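Local atomic coordinates of DNA-3-methyladenine glycosidase II, putative (PDB entry 2YG9), a protein that belongs to the helix-hairpin-helix (HhH-GPD) superfamily of base excision DNA repair proteins. Residues A81-G84 with R85-G88; W212-S215 with A216-A220. All blocks are in the same frame, centred on the assembly; numbering follows the deposited sequence.

Interactions 1 and 2 are both local, each lying within the last turns of a single helix in this largely helical chain. Interaction 1 belongs to helix 76-87, inside the sequence range of the HhH-GPD family, and interaction 2 to helix 204-219, near the C-terminus. Their centres are about 31 Å apart and their nearest atoms about 20 Å apart, so they do not touch. Each is also some way from the middle of the chain, about 20 Å for interaction 1 and about 18 Å for interaction 2, measured between centres. In both, backbone bonds four residues apart carry the turn while longer side chains reach back along it.

Interaction 1. Residues A81-G84 with R85-G88; sequences AIYG and RLEG
Tyr83 and Glu87 meet one turn apart on the same helix. The carboxylate of Glu87 reaches the ring obliquely, with Glu87 OE2 3.6 Å from Tyr83 CE2; the two side chains cross at about a right angle, their ring and carboxylate planes 39° apart. A water joins their polar ends: it lies 2.6 Å from Tyr83 OH and donates to Glu87 OE2 at 3.1 Å. Tyrosine suits this place because its ring can be buried while its hydroxyl still reaches water.

On another side of the helix Arg85 folds back over the preceding turn. The bend at chi3 (-72°) brings its guanidinium across the backbone, so that Ile82 CA lies over one face, 3.6 Å above the plane and offset toward the rim. Arg85 NH1 is 3.6 Å from Ala81 CB, where a small methyl lets the flat group come close, and Arg85 NH2 is 3.7 Å from Ile82 CB. The guanidinium is held from outside the turn, NE donating to the carbonyl oxygen of Val109.

Leu86 turns its branched end to the interior, its CD1 4.3 Å from Tyr83 CD1. Both residues pack on Val66 of helix 61-71 and on Val93, while Ile82 rests on Leu111. Beneath these side chains run the backbone bonds, of which Glu87 N to Tyr83 O is nearly straight at 173°, and that from Gly88 N to Gly84 O is weak. The arrangement is that of an amphipathic alpha-helix in its final turns, packed against a neighbouring helix of the HhH-GPD fold.

Interaction 2. Residues W212-S215 with A216-A220; sequences WANS and ARMQA
Trp212 joins the following turn through its backbone, its carbonyl oxygen accepting from Ala216 N. The indole takes no part in the turn and lies among other helices, where NE1 donates to Asp177 OD1 and the ring packs against Met161 and Leu164 of helix 156-166 and Ala179 and Leu180 of helix 178-187. A large ring with one N-H suits such a place between helices. Ala213 likewise accepts from Arg217 N, and its small methyl lets the helix lie close to Cys49 of helix 40-49. Ala216 CB sits 3.5 Å from Ala213 O, adding little bulk on the exposed side.

Asn214, buried against Val45 and Cys49, lies side by side with Arg217, both side chains pointing the same way. CG of Asn214 stands anti to the backbone N (chi1 -170°), which brings its amide to the edge of the guanidinium, the two planes 33° apart. Arg217 bends at chi3 (68°) to meet it, and its NH1 donates to the carbonyl oxygen of Ala223, tying the helix to the chain beyond it; its side chain also packs on Leu48. The carbonyl oxygen of Asn214 accepts from Met218 N at 2.9 Å, and Met218 CG lies 3.3 Å from that same oxygen.

Ser215 O accepts from Gln219 N at 2.8 Å. In the modelled conformer of Gln219, one of two and so less certain, the extended chain carries the amide back to the serine, and Ser215 OG donates to Gln219 OE1 at 2.9 Å, meeting a lone pair in the carbonyl plane. Main-chain bonds from i to i+4, with side chains one turn apart meeting along them, are those of any alpha-helix; here they form the last turns of helix 204-219, packed by Ala213, Asn214 and Arg217 on helix 40-49.

Interaction 1. Residues A81-G84 with R85-G88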
ATOM      1  N   ALA A  81      13.698   6.951 -10.914  1.00 15.28           N
ATOM      2  CA  ALA A  81      14.416   8.159 -11.323  1.00 14.68           C
ATOM      3  C   ALA A  81      14.002   9.400 -10.555  1.00 14.26           C
ATOM      4  O   ALA A  81      14.851  10.156 -10.055  1.00 12.98           O
ATOM      5  CB  ALA A  81      14.188   8.404 -12.819  1.00 14.66           C
ATOM      6  N   ILE A  82      12.690   9.646 -10.522  1.00 13.84           N
ATOM      7  CA  ILE A  82      12.144  10.838  -9.885  1.00 13.68           C
ATOM      8  C   ILE A  82      12.344  10.795  -8.367  1.00 13.82           C
ATOM      9  O   ILE A  82      12.649  11.814  -7.756  1.00 14.19           O
ATOM     10  CB  ILE A  82      10.640  11.039 -10.243  1.00 13.62           C
ATOM     11  CG1 ILE A  82      10.205  12.465  -9.904  1.00 15.00           C
ATOM     12  CG2 ILE A  82       9.750  10.008  -9.559  1.00 14.22           C
ATOM     13  CD1 ILE A  82       8.968  12.906 -10.651  1.00 12.50           C
ATOM     14  N   TYR A  83      12.216   9.617  -7.767  1.00 13.57           N
ATOM     15  CA  TYR A  83      12.477   9.477  -6.338  1.00 13.69           C
ATOM     16  C   TYR A  83      13.964   9.763  -6.042  1.00 13.57           C
ATOM     17  O   TYR A  83      14.286  10.391  -5.057  1.00 13.11           O
ATOM     18  CB  TYR A  83      12.071   8.096  -5.782  1.00 13.97           C
ATOM     19  CG  TYR A  83      12.133   8.088  -4.265  1.00 13.01           C
ATOM     20  CD1 TYR A  83      11.214   8.815  -3.529  1.00 11.90           C
ATOM     21  CD2 TYR A  83      13.144   7.438  -3.585  1.00 11.71           C
ATOM     22  CE1 TYR A  83      11.285   8.871  -2.160  1.00 13.66           C
ATOM     23  CE2 TYR A  83      13.215   7.488  -2.179  1.00 12.30           C
ATOM     24  CZ  TYR A  83      12.279   8.204  -1.487  1.00 11.55           C
ATOM     25  OH  TYR A  83      12.317   8.300  -0.114  1.00 13.52           O
ATOM     26  N   GLY A  84      14.846   9.331  -6.941  1.00 14.18           N
ATOM     27  CA  GLY A  84      16.266   9.615  -6.827  1.00 13.82           C
ATOM     28  C   GLY A  84      16.538  11.090  -6.938  1.00 13.92           C
ATOM     29  O   GLY A  84      17.385  11.609  -6.245  1.00 15.92           O
ATOM     30  N   ARG A  85      15.810  11.791  -7.792  1.00 13.55           N
ATOM     31  CA  ARG A  85      15.945  13.271  -7.852  1.00 13.31           C
ATOM     32  C   ARG A  85      15.460  13.987  -6.575  1.00 13.42           C
ATOM     33  O   ARG A  85      16.048  14.998  -6.143  1.00 13.07           O
ATOM     34  CB  ARG A  85      15.264  13.830  -9.082  1.00 12.66           C
ATOM     35  CG  ARG A  85      15.899  13.332 -10.331  1.00 14.46           C
ATOM     36  CD  ARG A  85      15.466  14.121 -11.554  1.00 15.15           C
ATOM     37  NE  ARG A  85      14.089  13.832 -11.917  1.00 16.66           N
ATOM     38  CZ  ARG A  85      13.706  12.810 -12.663  1.00 17.33           C
ATOM     39  NH1 ARG A  85      14.598  11.937 -13.108  1.00 18.26           N
ATOM     40  NH2 ARG A  85      12.422  12.673 -12.979  1.00 17.27           N
ATOM     41  N   LEU A  86      14.414  13.449  -5.952  1.00 12.78           N
ATOM     42  CA  LEU A  86      13.977  13.926  -4.645  1.00 12.46           C
ATOM     43  C   LEU A  86      15.052  13.730  -3.582  1.00 12.51           C
ATOM     44  O   LEU A  86      15.358  14.661  -2.818  1.00 12.77           O
ATOM     45  CB  LEU A  86      12.645  13.261  -4.223  1.00 11.59           C
ATOM     46  CG  LEU A  86      11.432  13.742  -5.054  1.00  8.89           C
ATOM     47  CD1 LEU A  86      10.258  12.864  -4.767  1.00 11.51           C
ATOM     48  CD2 LEU A  86      11.073  15.248  -4.868  1.00 11.13           C
ATOM     49  N   GLU A  87      15.596  12.517  -3.529  1.00 13.44           N
ATOM     50  CA  GLU A  87      16.740  12.168  -2.672  1.00 14.92           C
ATOM     51  C   GLU A  87      17.934  13.093  -2.857  1.00 14.46           C
ATOM     52  O   GLU A  87      18.706  13.295  -1.947  1.00 14.58           O
ATOM     53  CB  GLU A  87      17.194  10.716  -2.931  1.00 14.64           C
ATOM     54  CG  GLU A  87      16.218   9.667  -2.406  1.00 17.66           C
ATOM     55  CD  GLU A  87      16.722   8.245  -2.599  1.00 17.93           C
ATOM     56  OE1 GLU A  87      17.067   7.891  -3.737  1.00 27.50           O
ATOM     57  OE2 GLU A  87      16.767   7.489  -1.624  1.00 21.07           O
ATOM     58  N   GLY A  88      18.048  13.669  -4.037  1.00 15.02           N
ATOM     59  CA  GLY A  88      19.166  14.518  -4.393  1.00 15.51           C
ATOM     60  C   GLY A  88      18.969  15.969  -4.041  1.00 15.54           C
ATOM     61  O   GLY A  88      19.905  16.756  -4.087  1.00 17.21           O
TER
HETATM   62  O   HOH W   1      14.806   8.186   0.648  1.00 31.05           O

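Interaction 2. Residues W212-S215 with A216-A220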
ATOM      1  N   TRP A 212      -3.928 -10.312  -6.573  1.00  7.04           N
ATOM      2  CA  TRP A 212      -3.168  -9.591  -7.591  1.00  6.83           C
ATOM      3  C   TRP A 212      -2.226 -10.565  -8.316  1.00  7.01           C
ATOM      4  O   TRP A 212      -1.993 -10.453  -9.543  1.00  5.32           O
ATOM      5  CB  TRP A 212      -2.351  -8.441  -6.972  1.00  6.87           C
ATOM      6  CG  TRP A 212      -3.170  -7.243  -6.520  1.00  7.79           C
ATOM      7  CD1 TRP A 212      -4.138  -6.610  -7.223  1.00  5.94           C
ATOM      8  CD2 TRP A 212      -3.066  -6.549  -5.265  1.00  7.50           C
ATOM      9  NE1 TRP A 212      -4.635  -5.547  -6.503  1.00  7.62           N
ATOM     10  CE2 TRP A 212      -3.997  -5.489  -5.296  1.00  9.55           C
ATOM     11  CE3 TRP A 212      -2.245  -6.692  -4.140  1.00  8.26           C
ATOM     12  CZ2 TRP A 212      -4.158  -4.594  -4.225  1.00  7.72           C
ATOM     13  CZ3 TRP A 212      -2.417  -5.798  -3.071  1.00  7.72           C
ATOM     14  CH2 TRP A 212      -3.371  -4.782  -3.129  1.00  7.26           C
ATOM     15  N   ALA A 213      -1.670 -11.519  -7.573  1.00  6.48           N
ATOM     16  CA  ALA A 213      -0.747 -12.480  -8.181  1.00  7.14           C
ATOM     17  C   ALA A 213      -1.511 -13.364  -9.183  1.00  6.68           C
ATOM     18  O   ALA A 213      -1.013 -13.691 -10.244  1.00  4.51           O
ATOM     19  CB  ALA A 213      -0.036 -13.341  -7.117  1.00  6.77           C
ATOM     20  N   ASN A 214      -2.744 -13.718  -8.845  1.00  8.01           N
ATOM     21  CA  ASN A 214      -3.540 -14.574  -9.702  1.00  7.62           C
ATOM     22  C   ASN A 214      -3.921 -13.828 -10.968  1.00  8.20           C
ATOM     23  O   ASN A 214      -4.036 -14.423 -12.054  1.00  8.00           O
ATOM     24  CB  ASN A 214      -4.759 -15.096  -8.938  1.00  7.53           C
ATOM     25  CG  ASN A 214      -5.499 -16.170  -9.684  1.00  8.31           C
ATOM     26  OD1 ASN A 214      -6.664 -16.004 -10.107  1.00  9.85           O
ATOM     27  ND2 ASN A 214      -4.828 -17.263  -9.888  1.00  3.85           N
ATOM     28  N   SER A 215      -4.130 -12.523 -10.838  1.00  7.43           N
ATOM     29  CA  SER A 215      -4.478 -11.736 -12.002  1.00  8.54           C
ATOM     30  C   SER A 215      -3.301 -11.706 -12.981  1.00  8.25           C
ATOM     31  O   SER A 215      -3.483 -11.851 -14.162  1.00  8.74           O
ATOM     32  CB  SER A 215      -4.866 -10.313 -11.605  1.00  9.37           C
ATOM     33  OG  SER A 215      -4.997  -9.501 -12.765  1.00 11.25           O
ATOM     34  N   ALA A 216      -2.114 -11.466 -12.454  1.00  7.36           N
ATOM     35  CA  ALA A 216      -0.852 -11.508 -13.197  1.00  7.28           C
ATOM     36  C   ALA A 216      -0.637 -12.878 -13.863  1.00  7.00           C
ATOM     37  O   ALA A 216      -0.290 -12.970 -15.051  1.00  7.81           O
ATOM     38  CB  ALA A 216       0.322 -11.146 -12.205  1.00  7.76           C
ATOM     39  N   ARG A 217      -0.942 -13.942 -13.124  1.00  6.55           N
ATOM     40  CA  ARG A 217      -0.905 -15.311 -13.628  1.00  6.47           C
ATOM     41  C   ARG A 217      -1.810 -15.534 -14.834  1.00  6.51           C
ATOM     42  O   ARG A 217      -1.375 -16.095 -15.828  1.00  5.89           O
ATOM     43  CB  ARG A 217      -1.217 -16.296 -12.510  1.00  5.91           C
ATOM     44  CG  ARG A 217      -0.965 -17.778 -12.836  1.00  6.49           C
ATOM     45  CD  ARG A 217      -1.445 -18.628 -11.703  1.00  7.03           C
ATOM     46  NE  ARG A 217      -2.902 -18.587 -11.583  1.00  7.44           N
ATOM     47  CZ  ARG A 217      -3.747 -19.257 -12.362  1.00  9.87           C
ATOM     48  NH1 ARG A 217      -3.298 -20.073 -13.320  1.00  9.10           N
ATOM     49  NH2 ARG A 217      -5.054 -19.114 -12.193  1.00  9.18           N
ATOM     50  N   MET A 218      -3.059 -15.073 -14.737  1.00  7.05           N
ATOM     51  CA  MET A 218      -4.009 -15.087 -15.848  1.00  7.28           C
ATOM     52  C   MET A 218      -3.532 -14.182 -17.001  1.00  7.53           C
ATOM     53  O   MET A 218      -3.631 -14.571 -18.149  1.00  7.30           O
ATOM     54  CB  MET A 218      -5.398 -14.627 -15.364  1.00  7.79           C
ATOM     55  CG  MET A 218      -6.101 -15.593 -14.379  1.00  7.96           C
ATOM     56  SD  MET A 218      -6.142 -17.311 -14.945  1.00  8.51           S
ATOM     57  CE  MET A 218      -7.288 -17.316 -16.344  1.00 12.76           C
ATOM     58  N   GLN A 219      -3.003 -12.994 -16.693  1.00  7.38           N
ATOM     59  CA  GLN A 219      -2.548 -12.094 -17.759  0.50  8.06           C
ATOM     60  C   GLN A 219      -1.342 -12.684 -18.515  1.00  8.25           C
ATOM     61  O   GLN A 219      -1.081 -12.309 -19.655  1.00  8.75           O
ATOM     62  CB  GLN A 219      -2.277 -10.689 -17.217  0.50  7.81           C
ATOM     63  CG  GLN A 219      -3.583  -9.938 -16.886  0.50  8.56           C
ATOM     64  CD  GLN A 219      -3.354  -8.579 -16.251  0.50  8.04           C
ATOM     65  OE1 GLN A 219      -3.634  -8.372 -15.083  0.50  9.25           O
ATOM     66  NE2 GLN A 219      -2.866  -7.639 -17.039  0.50 12.15           N
ATOM     67  N   ALA A 220      -0.646 -13.631 -17.875  1.00  8.30           N
ATOM     68  CA  ALA A 220       0.461 -14.401 -18.458  1.00  8.81           C
ATOM     69  C   ALA A 220       0.015 -15.660 -19.201  1.00  9.65           C
ATOM     70  O   ALA A 220       0.850 -16.379 -19.741  1.00 12.42           O
ATOM     71  CB  ALA A 220       1.524 -14.748 -17.364  1.00  8.17           C
TER